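PDB 4F3V: ESX-1 secretion system protein EccA1 from Mycobacterium tuberculosis, which probably hydrolyses ATP to help power export of virulence factors through the ESX-1 type VII secretion system, its N-terminal TPR domain forming this chain. Local coordinates for residues G45-G50 with A83-G88; I94-T99 with I104-A109. One frame throughout, in Å; residues are numbered along the deposited sequence.

Interaction 1 of 2, residues G45-G50 with A83-G88; sequences GRIRCG and ARIAIG. With SO4 (sulfate ion), chain D.
Arg84 NH1 donates a nearly straight hydrogen bond to sulfate O3 (3.0 Å, 166°), while the carbonyl O of the same residue faces helix 40-48 and lies 4.0 Å from Ile47 CG2. The contact sets the last turn of that helix, within the TPR-type domain, against the first strand of a two-stranded antiparallel hairpin. The sulfate, probably from the crystallisation liquor, has its sulfur in the plane of the guanidinium, at the edge. Its O2 is modelled very close to NH2 and also receives a weak bond from NH1. NE of the same guanidinium bonds to Thr95 OG1 of the next strand. Arg84 CB points away from the helix; on the helix-facing side Ile47 presents CG2, which meets Ile85 CG2 at 4.2 Å, the two side chains passing at a slant; Leu57 of helix 54-62 also touches Ile47. A Schellman motif with Gly50 as the C-prime residue ends the helix just beyond Arg48. The Arg48 head turns to Glu22 through a salt bridge and to Leu81 O through NE, leaving its aliphatic part to cover Ala83: CB lies 4.0 Å from Ala83 CB, and CD 4.1 Å from Ala83 CA.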
# COMPACT_ATOMS: atom_id res chain seq x y z
N GLY A 45 -2.55 5.30 17.84
CA GLY A 45 -3.69 4.73 18.58
C GLY A 45 -5.00 4.94 17.83
O GLY A 45 -5.82 4.02 17.72
N ARG A 46 -5.19 6.13 17.26
CA ARG A 46 -6.40 6.42 16.48
C ARG A 46 -6.50 5.50 15.26
O ARG A 46 -7.60 4.96 14.96
CB ARG A 46 -6.47 7.88 16.06
CG ARG A 46 -6.75 8.82 17.22
CD ARG A 46 -6.63 10.28 16.83
NE ARG A 46 -7.54 10.65 15.75
CZ ARG A 46 -8.06 11.87 15.56
NH1 ARG A 46 -7.76 12.90 16.35
NH2 ARG A 46 -8.86 12.06 14.53
N ILE A 47 -5.37 5.31 14.58
CA ILE A 47 -5.29 4.38 13.45
C ILE A 47 -5.71 2.97 13.89
O ILE A 47 -6.50 2.31 13.24
CB ILE A 47 -3.87 4.33 12.83
CG1 ILE A 47 -3.54 5.67 12.17
CG2 ILE A 47 -3.78 3.19 11.82
CD1 ILE A 47 -2.12 5.79 11.61
N ARG A 48 -5.17 2.53 15.03
CA ARG A 48 -5.54 1.24 15.57
C ARG A 48 -7.07 1.12 15.79
O ARG A 48 -7.62 0.02 15.66
CB ARG A 48 -4.80 1.00 16.87
CG ARG A 48 -5.31 -0.15 17.71
CD ARG A 48 -5.06 -1.48 17.04
NE ARG A 48 -5.47 -2.56 17.94
CZ ARG A 48 -6.72 -2.94 18.16
NH1 ARG A 48 -7.74 -2.35 17.55
NH2 ARG A 48 -6.96 -3.92 19.01
N CYS A 49 -7.72 2.22 16.14
CA CYS A 49 -9.17 2.21 16.42
C CYS A 49 -10.01 2.38 15.17
O CYS A 49 -11.21 2.55 15.27
CB CYS A 49 -9.54 3.29 17.44
SG CYS A 49 -8.78 3.07 19.07
N GLY A 50 -9.39 2.35 14.00
CA GLY A 50 -10.13 2.40 12.73
C GLY A 50 -10.22 3.79 12.13
O GLY A 50 -10.95 4.01 11.18
N ALA A 83 -1.12 -2.02 16.04
CA ALA A 83 -1.58 -1.18 14.92
C ALA A 83 -0.94 -1.70 13.62
O ALA A 83 0.19 -2.23 13.65
CB ALA A 83 -1.23 0.28 15.15
N ARG A 84 -1.68 -1.63 12.52
CA ARG A 84 -1.20 -2.06 11.20
C ARG A 84 -1.60 -0.99 10.20
O ARG A 84 -2.61 -0.34 10.39
CB ARG A 84 -1.79 -3.41 10.80
CG ARG A 84 -1.45 -4.54 11.77
CD ARG A 84 -1.94 -5.90 11.23
NE ARG A 84 -1.17 -6.33 10.06
CZ ARG A 84 -0.02 -7.02 10.09
NH1 ARG A 84 0.56 -7.40 11.22
NH2 ARG A 84 0.58 -7.31 8.95
N ILE A 85 -0.80 -0.80 9.15
CA ILE A 85 -1.12 0.15 8.08
C ILE A 85 -1.08 -0.54 6.69
O ILE A 85 -0.41 -1.57 6.51
CB ILE A 85 -0.23 1.41 8.07
CG1 ILE A 85 1.24 1.10 8.37
CG2 ILE A 85 -0.74 2.47 9.05
CD1 ILE A 85 2.06 0.61 7.20
N ALA A 86 -1.79 0.02 5.73
CA ALA A 86 -1.89 -0.52 4.37
C ALA A 86 -0.66 -0.17 3.52
O ALA A 86 -0.22 0.98 3.52
CB ALA A 86 -3.18 0.02 3.71
N ILE A 87 -0.06 -1.16 2.86
CA ILE A 87 1.14 -0.94 2.02
C ILE A 87 1.06 -1.62 0.63
O ILE A 87 2.02 -1.58 -0.13
CB ILE A 87 2.47 -1.37 2.70
CG1 ILE A 87 2.51 -2.88 2.99
CG2 ILE A 87 2.75 -0.60 3.99
CD1 ILE A 87 3.93 -3.43 3.14
N GLY A 88 -0.08 -2.22 0.30
CA GLY A 88 -0.21 -2.99 -0.94
C GLY A 88 -0.44 -2.21 -2.21
O GLY A 88 -0.22 -2.74 -3.32
S SO4 D . 3.22 -9.66 10.22
O1 SO4 D . 2.52 -10.95 10.00
O2 SO4 D . 2.70 -8.68 9.25
O3 SO4 D . 2.96 -9.15 11.59
O4 SO4 D . 4.67 -9.84 10.03

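Interaction 2 of 2, residues I94-T99 with I104-A109; sequences ITYPVT and ITMGFA
Met106 lays its sulfur over one face of the Tyr96 ring, SD standing 4.3 Å from the ring centroid and 15° off the ring normal, which defines a Met-aromatic contact. The sulfur is displaced slightly toward the rim, and its nearest ring atom is Tyr96 CE2 at 4.2 Å. On the other face of the ring sits the following proline, with Pro97 CD 3.6 Å above the ring plane, so the phenol is sandwiched between a neighbour in sequence and a thioether from the helix. The CB bond of Tyr96 points toward the helix, but with CG anti to the backbone N (chi1 -164°) the ring then runs past it, and Met106 reaches out to cover its face. Two residues further along, a purely aliphatic contact takes over: Val98 CG1 meets Ile104 CG1 at 4.1 Å, the two branched side chains crossing obliquely. With CG1 as the valine branch opposite its backbone N (chi1 -174°), it is this methyl that reaches the isoleucine. Both pairs join the second arm of the antiparallel hairpin to helix 101-115, which follows it after a short connection in this helical TPR-clan domain. Backbone hydrogen bonds of Tyr96 with Ile85 and of Val98 with Ala83 fix this arm against its partner. Around the sulfur, Leu136 and Met140 of helix 134-147 pack on Met106, and Leu136 touches Tyr96 as well; Ile87 contacts both residues of the pair. The aliphatic pair is enclosed from a different quarter, since Ile44 of helix 40-48 touches both Val98 and Ile104. Farther out, Ala60 and Trp61 of helix 54-62 pack on Ile104, and the Trp61 ring stacks with that of Phe108, one turn along, and Phe108 N bonds to Ile104 O at 2.8 Å.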
# COMPACT_ATOMS: atom_id res chain seq x y z
N ILE A 94 -2.28 -5.68 1.46
CA ILE A 94 -1.11 -6.03 2.26
C ILE A 94 -1.00 -5.00 3.38
O ILE A 94 -1.01 -3.78 3.13
CB ILE A 94 0.19 -6.03 1.39
CG1 ILE A 94 0.03 -6.97 0.17
CG2 ILE A 94 1.42 -6.43 2.21
CD1 ILE A 94 1.12 -6.86 -0.88
N THR A 95 -0.90 -5.48 4.61
CA THR A 95 -0.69 -4.57 5.74
C THR A 95 0.65 -4.85 6.39
O THR A 95 1.25 -5.92 6.17
CB THR A 95 -1.86 -4.66 6.73
OG1 THR A 95 -1.96 -5.98 7.24
CG2 THR A 95 -3.16 -4.32 6.01
N TYR A 96 1.11 -3.92 7.22
CA TYR A 96 2.42 -3.99 7.86
C TYR A 96 2.25 -3.48 9.31
O TYR A 96 1.55 -2.50 9.52
CB TYR A 96 3.39 -3.08 7.08
CG TYR A 96 4.81 -3.36 7.41
CD1 TYR A 96 5.49 -4.42 6.80
CD2 TYR A 96 5.50 -2.57 8.34
CE1 TYR A 96 6.80 -4.71 7.13
CE2 TYR A 96 6.80 -2.85 8.67
CZ TYR A 96 7.45 -3.91 8.06
OH TYR A 96 8.76 -4.16 8.39
N PRO A 97 2.84 -4.17 10.29
CA PRO A 97 2.68 -3.73 11.69
C PRO A 97 3.47 -2.47 12.04
O PRO A 97 4.61 -2.31 11.61
CB PRO A 97 3.19 -4.94 12.49
CG PRO A 97 4.24 -5.53 11.60
CD PRO A 97 3.66 -5.39 10.20
N VAL A 98 2.86 -1.57 12.80
CA VAL A 98 3.50 -0.32 13.17
C VAL A 98 4.27 -0.62 14.44
O VAL A 98 3.69 -0.62 15.54
CB VAL A 98 2.48 0.81 13.38
CG1 VAL A 98 3.17 2.15 13.63
CG2 VAL A 98 1.56 0.93 12.18
N THR A 99 5.55 -0.96 14.30
CA THR A 99 6.43 -1.18 15.45
C THR A 99 7.64 -0.25 15.51
O THR A 99 8.44 -0.31 16.44
CB THR A 99 6.91 -2.63 15.45
OG1 THR A 99 7.78 -2.83 14.35
CG2 THR A 99 5.70 -3.63 15.33
N ILE A 104 5.44 3.83 9.75
CA ILE A 104 4.70 5.06 9.55
C ILE A 104 5.06 5.65 8.19
O ILE A 104 4.17 6.12 7.45
CB ILE A 104 4.98 6.12 10.63
CG1 ILE A 104 4.74 5.56 12.05
CG2 ILE A 104 4.14 7.37 10.37
CD1 ILE A 104 5.18 6.53 13.12
N THR A 105 6.36 5.61 7.87
CA THR A 105 6.87 6.10 6.58
C THR A 105 6.20 5.38 5.42
O THR A 105 5.72 6.01 4.46
CB THR A 105 8.39 5.84 6.45
OG1 THR A 105 9.12 6.43 7.53
CG2 THR A 105 8.96 6.37 5.11
N MET A 106 6.14 4.06 5.53
CA MET A 106 5.56 3.24 4.48
C MET A 106 4.05 3.49 4.33
O MET A 106 3.56 3.69 3.22
CB MET A 106 5.80 1.76 4.76
CG MET A 106 7.26 1.37 4.71
SD MET A 106 7.51 -0.28 5.41
CE MET A 106 7.07 -1.26 3.99
N GLY A 107 3.34 3.50 5.45
CA GLY A 107 1.93 3.83 5.43
C GLY A 107 1.65 5.21 4.85
O GLY A 107 0.70 5.38 4.08
N PHE A 108 2.43 6.20 5.26
CA PHE A 108 2.23 7.57 4.78
C PHE A 108 2.47 7.64 3.26
O PHE A 108 1.68 8.23 2.52
CB PHE A 108 3.17 8.52 5.50
CG PHE A 108 3.13 9.93 4.99
CD1 PHE A 108 2.03 10.73 5.22
CD2 PHE A 108 4.20 10.46 4.30
CE1 PHE A 108 1.99 12.04 4.76
CE2 PHE A 108 4.16 11.77 3.85
CZ PHE A 108 3.06 12.57 4.08
N ALA A 109 3.54 7.00 2.79
CA ALA A 109 3.84 6.98 1.38
C ALA A 109 2.70 6.34 0.59
O ALA A 109 2.29 6.87 -0.45
CB ALA A 109 5.18 6.26 1.13

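From the N terminus, helix 40-48 comes first, and interaction 1 closes a loop of 32 residues, containing helices 54-62 and 69-72, by bringing 83-88 back against 45-50. The chain then turns through the hairpin, and interaction 2 closes a much shorter loop of four residues between 94-99 and 104-109. The two loops follow in series, neither nested nor crossed. They are joined by the hairpin itself, where Ile87 N probably bonds to Ile94 O (2.8 Å). Ile85 CD1 also packs 3.6 Å from Gly107 N. Helix 40-48 meets the first strand and helix 101-115 the residues of the second, and the two helices also touch each other through Ile44 and Ile104.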